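Local atomic coordinates of dextranase (Pseudarthrobacter oxydans, PDB entry 6NZS), a protein that catalyses the endohydrolysis of alpha-1,6-glucosidic linkages in dextran, as a glycoside hydrolase of family 49. Residues S208-V219 and E227-S238; D6-W14 and S89-W97. All blocks are in the same frame, centred on the assembly; numbering follows the deposited sequence.

Contact 1. Residues S208-V219 and E227-S238; sequences SGSIHYPAEGEV and EEIIYFKPGTYS
Pro-214 sets its CG over one face of the Phe-232 ring, 4.0 Å from the ring centroid and 24° off the normal, a CH-pi contact suited to a rigid proline ring whose C-H bonds are mildly polarised. The same CG also touches Ile-230 CG2. Next to it, Tyr-213 brings CE2 over a face of the Tyr-231 ring, toward its rim, 3.6 Å from Tyr-231 CG; the planes meet obliquely at 52°. With CG anti to the backbone N in Tyr-231 (chi1 -173°) and to the carbonyl carbon in Tyr-213, the two rings are brought together. Ile-211 CG2, on a suitably branched chain, lies over one face of the Tyr-213 ring, toward its rim, and 3.5 Å from Tyr-231 CB.

The backbones hold these groups in parallel ladders. Ile-211 and His-212 pair with Ile-229 and Ile-230, His-212 N giving a straight bond of 2.8 Å to Ile-229 O. Beyond the turn, Gly-217 and Glu-218 pair with Tyr-237 and Ser-238, the register slipped by two. Side chains finish what the backbone leaves: Glu-228 OE1 accepts from Ser-210 N, and Glu-216 OE1 takes Thr-236 N at 2.9 Å. Gly-235 has a positive phi at which any CB would jam against the preceding carbonyl oxygen, besides hitting the Glu-216 carboxylate. Tyr-237 presents its ring edge to the carbonyls of Pro-214 and Ala-215, while its OH donates to Lys-233 O at 2.6 Å. Where the ladders part, one water joins Pro-214 O, Tyr-231 O and Lys-233 N.

Farther out, Glu-206 bonds the Tyr-213 hydroxyl, and strands 253-256 and 260-263 continue the parallel pairing beyond 227-238. Strands stacked in parallel, with inward side chains piled from turn to turn, mark the right-handed parallel beta-helix of this family, here at its N-terminal end.

Contact 2. Residues D6-W14 and S89-W97; sequences DNGNLHTWW and SFEYAKDVW
His-11 turns its CG away from the backbone N (chi1 -177°), while Glu-91 places its CG opposite its own carbonyl carbon (chi1 -61°) and then runs extended, which lays the two side chains alongside each other on one side of the strand pair. At the ring edge His-11 ND1 donates to Glu-91 OE1 at 3.0 Å; OE1 lies near the imidazole plane and is met on the anti side of the carboxylate. Ring and carboxylate planes are 67° apart. An imidazole suits the place because its N-H lies at the ring edge, within reach of a neighbouring acid.

The same residues form a hydrogen-bonded antiparallel pair, His-11 N to Glu-91 O and Glu-91 N to His-11 O, both 2.9 Å. Leu-10, opposite Tyr-92, uses CD1 to reach Phe-90 CD1 at 4.0 Å, with Val-41 nearby. Farther along, Trp-13 lays its indole over Ser-89 O, CZ2 and CH2 each 3.6 Å from that oxygen, and Tyr-56 takes up its NE1. At the other end Asn-9 O accepts from Ala-93 N, after an Asx turn in which Asn-7 OD1 receives Asn-9 N.

Putting a leucine in place of His-11 would probably leave the buried Glu-91 carboxylate without this donor and the acid freer to turn. Trp-13 CE3 lies over one face of the His-11 ring, and Pro-258 touches both residues. The bond thus gives a largely buried acid a partner, and the nearby carboxylate would be expected to favour a protonated imidazole.

In the fold
From the N terminus, contact 2 comes first: residues 6-14 pair with 89-97 and close a loop of 74 residues, fixing the start of the chain to strand 84-92 in the N-terminal Ig-like domain. The chain runs on through strand 176-192, which also flanks strand 84-92, and helix 196-202 before reaching contact 1. There 208-219 and 227-238 close a loop of only seven residues at the start of the beta-helix. The contacts follow in series, neither nested nor crossed, with centres about 23 Å apart and nearest atoms about 6 Å apart. Asn-17 bonds Thr-236, and Glu-91 packs against Tyr-281 of the solenoid, joining the two domains.

Contact 1. Residues S208-V219 and E227-S238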
# COMPACT_ATOMS: atom_id res chain seq x y z
N SER A 208 -1.96 27.48 15.97
CA SER A 208 -2.78 26.27 15.99
C SER A 208 -2.97 25.70 17.38
O SER A 208 -3.92 24.94 17.61
CB SER A 208 -2.14 25.20 15.09
OG SER A 208 -1.77 25.72 13.82
N GLY A 209 -2.09 26.03 18.31
CA GLY A 209 -2.11 25.46 19.64
C GLY A 209 -0.70 25.46 20.20
O GLY A 209 0.25 25.89 19.55
N SER A 210 -0.58 24.95 21.42
CA SER A 210 0.74 24.80 22.01
C SER A 210 1.49 23.68 21.28
O SER A 210 0.89 22.67 20.89
CB SER A 210 0.64 24.49 23.50
OG SER A 210 -0.13 23.33 23.74
N ILE A 211 2.79 23.87 21.10
CA ILE A 211 3.61 22.96 20.29
C ILE A 211 4.81 22.48 21.09
O ILE A 211 5.55 23.29 21.68
CB ILE A 211 4.10 23.62 18.99
CG1 ILE A 211 2.92 24.08 18.14
CG2 ILE A 211 4.96 22.65 18.20
CD1 ILE A 211 3.33 24.86 16.91
N HIS A 212 5.03 21.17 21.10
CA HIS A 212 6.27 20.56 21.56
C HIS A 212 7.11 20.20 20.33
O HIS A 212 6.62 19.52 19.42
CB HIS A 212 5.97 19.30 22.36
CG HIS A 212 7.19 18.50 22.71
ND1 HIS A 212 8.12 18.93 23.62
CD2 HIS A 212 7.63 17.30 22.26
CE1 HIS A 212 9.09 18.04 23.72
NE2 HIS A 212 8.81 17.04 22.90
N TYR A 213 8.37 20.64 20.32
CA TYR A 213 9.30 20.34 19.24
C TYR A 213 10.35 19.38 19.76
O TYR A 213 11.28 19.80 20.47
CB TYR A 213 9.99 21.62 18.75
CG TYR A 213 9.10 22.70 18.21
CD1 TYR A 213 8.62 23.71 19.05
CD2 TYR A 213 8.78 22.75 16.86
CE1 TYR A 213 7.82 24.72 18.55
CE2 TYR A 213 7.98 23.75 16.36
CZ TYR A 213 7.51 24.73 17.21
OH TYR A 213 6.71 25.74 16.71
N PRO A 214 10.28 18.09 19.44
CA PRO A 214 11.33 17.17 19.90
C PRO A 214 12.69 17.55 19.32
O PRO A 214 12.79 18.02 18.19
CB PRO A 214 10.86 15.81 19.39
CG PRO A 214 9.39 15.95 19.24
CD PRO A 214 9.17 17.38 18.80
N ALA A 215 13.73 17.35 20.12
CA ALA A 215 15.09 17.48 19.61
C ALA A 215 15.48 16.22 18.87
O ALA A 215 14.97 15.13 19.14
CB ALA A 215 16.07 17.70 20.77
N GLU A 216 16.39 16.36 17.91
CA GLU A 216 16.91 15.20 17.21
C GLU A 216 17.53 14.22 18.20
O GLU A 216 18.06 14.61 19.24
CB GLU A 216 17.96 15.62 16.19
CG GLU A 216 17.39 16.31 14.97
CD GLU A 216 18.41 16.41 13.85
OE1 GLU A 216 18.63 15.40 13.16
OE2 GLU A 216 18.99 17.50 13.68
N GLY A 217 17.45 12.94 17.86
CA GLY A 217 17.98 11.89 18.71
C GLY A 217 16.89 11.04 19.33
O GLY A 217 15.81 10.87 18.76
N GLU A 218 17.17 10.48 20.51
CA GLU A 218 16.20 9.63 21.19
C GLU A 218 14.96 10.43 21.56
O GLU A 218 15.05 11.52 22.13
CB GLU A 218 16.85 9.04 22.44
CG GLU A 218 15.89 8.29 23.34
CD GLU A 218 16.54 7.77 24.62
OE1 GLU A 218 17.70 8.13 24.89
OE2 GLU A 218 15.88 7.01 25.35
N VAL A 219 13.79 9.87 21.24
CA VAL A 219 12.50 10.47 21.59
C VAL A 219 11.69 9.37 22.27
O VAL A 219 10.95 8.62 21.63
CB VAL A 219 11.77 11.06 20.38
CG1 VAL A 219 12.45 12.33 19.93
CG2 VAL A 219 11.73 10.08 19.21
N GLU A 227 1.72 19.60 25.62
CA GLU A 227 1.27 20.48 24.56
C GLU A 227 0.24 19.78 23.68
O GLU A 227 -0.02 18.58 23.79
CB GLU A 227 2.46 20.96 23.73
CG GLU A 227 3.40 21.91 24.47
CD GLU A 227 4.47 21.21 25.29
OE1 GLU A 227 4.49 19.96 25.35
OE2 GLU A 227 5.30 21.92 25.90
N GLU A 228 -0.37 20.56 22.77
CA GLU A 228 -1.42 20.05 21.90
C GLU A 228 -0.88 19.46 20.60
O GLU A 228 -1.58 18.65 19.98
CB GLU A 228 -2.37 21.19 21.53
CG GLU A 228 -3.19 21.74 22.69
CD GLU A 228 -3.99 22.95 22.25
OE1 GLU A 228 -3.41 24.05 22.20
OE2 GLU A 228 -5.19 22.80 21.93
N ILE A 229 0.31 19.86 20.19
CA ILE A 229 0.86 19.51 18.88
C ILE A 229 2.30 19.06 19.08
O ILE A 229 3.07 19.71 19.80
CB ILE A 229 0.83 20.74 17.95
CG1 ILE A 229 -0.60 21.24 17.76
CG2 ILE A 229 1.51 20.43 16.61
CD1 ILE A 229 -0.67 22.65 17.23
N ILE A 230 2.67 17.95 18.45
CA ILE A 230 4.05 17.49 18.41
C ILE A 230 4.55 17.72 16.99
O ILE A 230 3.99 17.16 16.04
CB ILE A 230 4.19 16.03 18.84
CG1 ILE A 230 3.61 15.82 20.24
CG2 ILE A 230 5.65 15.61 18.79
CD1 ILE A 230 3.49 14.37 20.66
N TYR A 231 5.58 18.56 16.85
CA TYR A 231 6.05 19.05 15.56
C TYR A 231 7.49 18.57 15.40
O TYR A 231 8.38 19.02 16.13
CB TYR A 231 5.99 20.57 15.58
CG TYR A 231 6.30 21.29 14.28
CD1 TYR A 231 7.53 21.17 13.65
CD2 TYR A 231 5.36 22.14 13.70
CE1 TYR A 231 7.81 21.85 12.48
CE2 TYR A 231 5.62 22.82 12.53
CZ TYR A 231 6.85 22.67 11.93
OH TYR A 231 7.13 23.35 10.75
N PHE A 232 7.72 17.67 14.44
CA PHE A 232 9.06 17.17 14.16
C PHE A 232 9.66 18.01 13.04
O PHE A 232 9.24 17.91 11.88
CB PHE A 232 9.02 15.70 13.76
CG PHE A 232 8.71 14.76 14.89
CD1 PHE A 232 7.40 14.43 15.20
CD2 PHE A 232 9.74 14.18 15.63
CE1 PHE A 232 7.11 13.56 16.23
CE2 PHE A 232 9.45 13.30 16.67
CZ PHE A 232 8.14 13.00 16.97
N LYS A 233 10.64 18.84 13.39
CA LYS A 233 11.38 19.60 12.40
C LYS A 233 12.23 18.64 11.57
O LYS A 233 12.42 17.48 11.95
CB LYS A 233 12.27 20.63 13.11
CG LYS A 233 11.48 21.77 13.74
CD LYS A 233 12.39 22.89 14.24
CE LYS A 233 13.17 22.47 15.47
NZ LYS A 233 14.07 23.57 15.94
N PRO A 234 12.74 19.10 10.43
CA PRO A 234 13.65 18.24 9.66
C PRO A 234 14.79 17.75 10.54
O PRO A 234 15.33 18.50 11.36
CB PRO A 234 14.14 19.16 8.53
CG PRO A 234 13.04 20.15 8.37
CD PRO A 234 12.49 20.39 9.75
N GLY A 235 15.14 16.49 10.38
CA GLY A 235 16.10 15.84 11.24
C GLY A 235 15.73 14.38 11.42
O GLY A 235 14.80 13.88 10.80
N THR A 236 16.48 13.70 12.28
CA THR A 236 16.28 12.28 12.54
C THR A 236 15.97 12.05 14.01
O THR A 236 16.62 12.63 14.89
CB THR A 236 17.51 11.46 12.12
OG1 THR A 236 17.73 11.63 10.72
CG2 THR A 236 17.33 9.98 12.44
N TYR A 237 14.99 11.18 14.27
CA TYR A 237 14.49 10.91 15.61
C TYR A 237 14.30 9.41 15.78
O TYR A 237 13.94 8.71 14.83
CB TYR A 237 13.15 11.63 15.85
CG TYR A 237 13.17 13.09 15.44
CD1 TYR A 237 12.96 13.48 14.12
CD2 TYR A 237 13.42 14.08 16.39
CE1 TYR A 237 13.01 14.82 13.75
CE2 TYR A 237 13.44 15.42 16.03
CZ TYR A 237 13.24 15.79 14.72
OH TYR A 237 13.28 17.12 14.38
N SER A 238 14.54 8.90 16.99
CA SER A 238 14.56 7.47 17.25
C SER A 238 13.77 7.15 18.51
O SER A 238 14.10 7.64 19.59
CB SER A 238 16.00 6.97 17.41
OG SER A 238 16.02 5.63 17.87
O HOH W 1 7.39 23.25 23.93
O HOH W 2 7.93 21.20 25.23
O HOH W 3 11.15 19.26 16.21
O HOH W 4 14.60 18.97 16.02

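Contact 2. Residues D6-W14 and S89-W97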
# COMPACT_ATOMS: atom_id res chain seq x y z
N ASP A 6 14.73 25.37 -1.53
CA ASP A 6 13.67 25.80 -0.62
C ASP A 6 13.13 27.14 -1.12
O ASP A 6 13.43 28.20 -0.57
CB ASP A 6 14.14 25.89 0.83
CG ASP A 6 12.99 26.11 1.79
OD1 ASP A 6 11.83 26.10 1.34
OD2 ASP A 6 13.25 26.31 3.00
N ASN A 7 12.33 27.07 -2.17
CA ASN A 7 11.70 28.26 -2.72
C ASN A 7 10.19 28.03 -2.83
O ASN A 7 9.67 26.99 -2.41
CB ASN A 7 12.34 28.68 -4.05
CG ASN A 7 12.24 27.61 -5.12
OD1 ASN A 7 11.15 27.22 -5.51
ND2 ASN A 7 13.39 27.13 -5.61
N GLY A 8 9.49 29.01 -3.40
CA GLY A 8 8.05 28.93 -3.45
C GLY A 8 7.51 27.78 -4.28
O GLY A 8 6.37 27.35 -4.08
N ASN A 9 8.31 27.27 -5.23
CA ASN A 9 7.83 26.28 -6.18
C ASN A 9 8.47 24.91 -6.03
O ASN A 9 7.99 23.96 -6.66
CB ASN A 9 8.07 26.73 -7.62
CG ASN A 9 7.22 27.91 -8.01
OD1 ASN A 9 6.30 28.31 -7.28
ND2 ASN A 9 7.51 28.48 -9.16
N LEU A 10 9.54 24.78 -5.26
CA LEU A 10 10.26 23.52 -5.18
C LEU A 10 10.89 23.42 -3.80
O LEU A 10 11.51 24.38 -3.32
CB LEU A 10 11.34 23.45 -6.27
CG LEU A 10 12.16 22.15 -6.38
CD1 LEU A 10 11.26 20.92 -6.60
CD2 LEU A 10 13.18 22.29 -7.51
N HIS A 11 10.73 22.27 -3.17
CA HIS A 11 11.37 22.01 -1.89
C HIS A 11 11.97 20.62 -1.93
O HIS A 11 11.24 19.64 -2.13
CB HIS A 11 10.39 22.13 -0.73
CG HIS A 11 11.03 21.95 0.61
ND1 HIS A 11 10.39 21.36 1.68
CD2 HIS A 11 12.28 22.27 1.04
CE1 HIS A 11 11.21 21.34 2.72
NE2 HIS A 11 12.36 21.88 2.36
N THR A 12 13.28 20.54 -1.76
CA THR A 12 13.99 19.28 -1.60
C THR A 12 14.82 19.35 -0.33
O THR A 12 14.99 20.42 0.28
CB THR A 12 14.89 18.95 -2.79
OG1 THR A 12 16.02 19.84 -2.79
CG2 THR A 12 14.15 19.09 -4.11
N TRP A 13 15.35 18.20 0.09
CA TRP A 13 16.08 18.14 1.35
C TRP A 13 17.10 17.01 1.31
O TRP A 13 17.09 16.16 0.41
CB TRP A 13 15.16 17.99 2.56
CG TRP A 13 14.23 16.83 2.46
CD1 TRP A 13 14.48 15.54 2.86
CD2 TRP A 13 12.90 16.83 1.90
NE1 TRP A 13 13.39 14.75 2.60
CE2 TRP A 13 12.41 15.51 2.01
CE3 TRP A 13 12.09 17.82 1.34
CZ2 TRP A 13 11.13 15.15 1.58
CZ3 TRP A 13 10.82 17.46 0.89
CH2 TRP A 13 10.36 16.13 1.01
N TRP A 14 17.97 17.00 2.31
CA TRP A 14 19.02 16.01 2.43
C TRP A 14 19.06 15.53 3.88
O TRP A 14 18.37 16.07 4.74
CB TRP A 14 20.37 16.60 2.02
CG TRP A 14 21.39 15.59 1.68
CD1 TRP A 14 22.50 15.25 2.41
CD2 TRP A 14 21.43 14.77 0.50
NE1 TRP A 14 23.21 14.26 1.77
CE2 TRP A 14 22.57 13.95 0.60
CE3 TRP A 14 20.60 14.65 -0.62
CZ2 TRP A 14 22.91 13.02 -0.39
CZ3 TRP A 14 20.94 13.73 -1.60
CH2 TRP A 14 22.09 12.93 -1.47
N SER A 89 11.08 11.80 -2.13
CA SER A 89 10.00 12.78 -2.07
C SER A 89 10.54 14.19 -2.28
O SER A 89 11.66 14.52 -1.90
CB SER A 89 9.30 12.74 -0.71
OG SER A 89 8.53 11.56 -0.58
N PHE A 90 9.72 15.01 -2.91
CA PHE A 90 9.98 16.44 -2.96
C PHE A 90 8.64 17.14 -3.09
O PHE A 90 7.64 16.52 -3.44
CB PHE A 90 10.96 16.83 -4.09
CG PHE A 90 10.49 16.44 -5.48
CD1 PHE A 90 9.65 17.28 -6.20
CD2 PHE A 90 10.92 15.26 -6.06
CE1 PHE A 90 9.22 16.93 -7.48
CE2 PHE A 90 10.51 14.90 -7.33
CZ PHE A 90 9.66 15.73 -8.05
N GLU A 91 8.63 18.44 -2.78
CA GLU A 91 7.46 19.27 -3.01
C GLU A 91 7.65 20.10 -4.27
O GLU A 91 8.75 20.61 -4.52
CB GLU A 91 7.21 20.24 -1.85
CG GLU A 91 6.97 19.57 -0.52
CD GLU A 91 6.57 20.58 0.54
OE1 GLU A 91 7.43 20.94 1.36
OE2 GLU A 91 5.40 21.02 0.53
N TYR A 92 6.59 20.24 -5.05
CA TYR A 92 6.67 21.05 -6.26
C TYR A 92 5.34 21.76 -6.49
O TYR A 92 4.28 21.31 -6.04
CB TYR A 92 7.16 20.25 -7.48
CG TYR A 92 6.12 19.37 -8.15
CD1 TYR A 92 5.27 18.56 -7.40
CD2 TYR A 92 6.02 19.32 -9.53
CE1 TYR A 92 4.32 17.74 -8.02
CE2 TYR A 92 5.08 18.49 -10.16
CZ TYR A 92 4.23 17.71 -9.39
OH TYR A 92 3.29 16.93 -10.00
N ALA A 93 5.41 22.91 -7.17
CA ALA A 93 4.21 23.66 -7.52
C ALA A 93 4.11 23.95 -9.01
O ALA A 93 3.13 24.58 -9.43
CB ALA A 93 4.12 24.95 -6.69
N LYS A 94 5.08 23.52 -9.80
CA LYS A 94 5.17 23.85 -11.22
C LYS A 94 5.90 22.70 -11.88
O LYS A 94 6.69 22.01 -11.22
CB LYS A 94 5.95 25.16 -11.37
CG LYS A 94 6.10 25.73 -12.77
CD LYS A 94 6.61 27.18 -12.69
CE LYS A 94 7.04 27.73 -14.04
NZ LYS A 94 5.93 27.86 -15.01
N ASP A 95 5.63 22.48 -13.17
CA ASP A 95 6.25 21.37 -13.90
C ASP A 95 7.75 21.33 -13.65
O ASP A 95 8.41 22.37 -13.62
CB ASP A 95 6.04 21.56 -15.41
CG ASP A 95 4.60 21.38 -15.86
OD1 ASP A 95 3.69 21.36 -15.03
OD2 ASP A 95 4.40 21.29 -17.09
N VAL A 96 8.29 20.12 -13.49
CA VAL A 96 9.71 19.93 -13.21
C VAL A 96 10.30 18.92 -14.18
O VAL A 96 9.61 18.07 -14.75
CB VAL A 96 9.99 19.46 -11.77
CG1 VAL A 96 9.65 20.56 -10.76
CG2 VAL A 96 9.24 18.16 -11.47
N TRP A 97 11.61 19.03 -14.36
CA TRP A 97 12.42 17.96 -14.95
C TRP A 97 13.14 17.24 -13.82
O TRP A 97 13.83 17.88 -13.02
CB TRP A 97 13.47 18.54 -15.90
CG TRP A 97 13.00 18.85 -17.30
CD1 TRP A 97 12.88 20.10 -17.85
CD2 TRP A 97 12.62 17.92 -18.32
NE1 TRP A 97 12.44 19.99 -19.16
CE2 TRP A 97 12.27 18.66 -19.47
CE3 TRP A 97 12.53 16.52 -18.38
CZ2 TRP A 97 11.85 18.06 -20.65
CZ3 TRP A 97 12.12 15.92 -19.56
CH2 TRP A 97 11.78 16.70 -20.68
O HOH W 5 8.42 23.52 -9.30
O HOH W 6 13.98 15.82 -1.06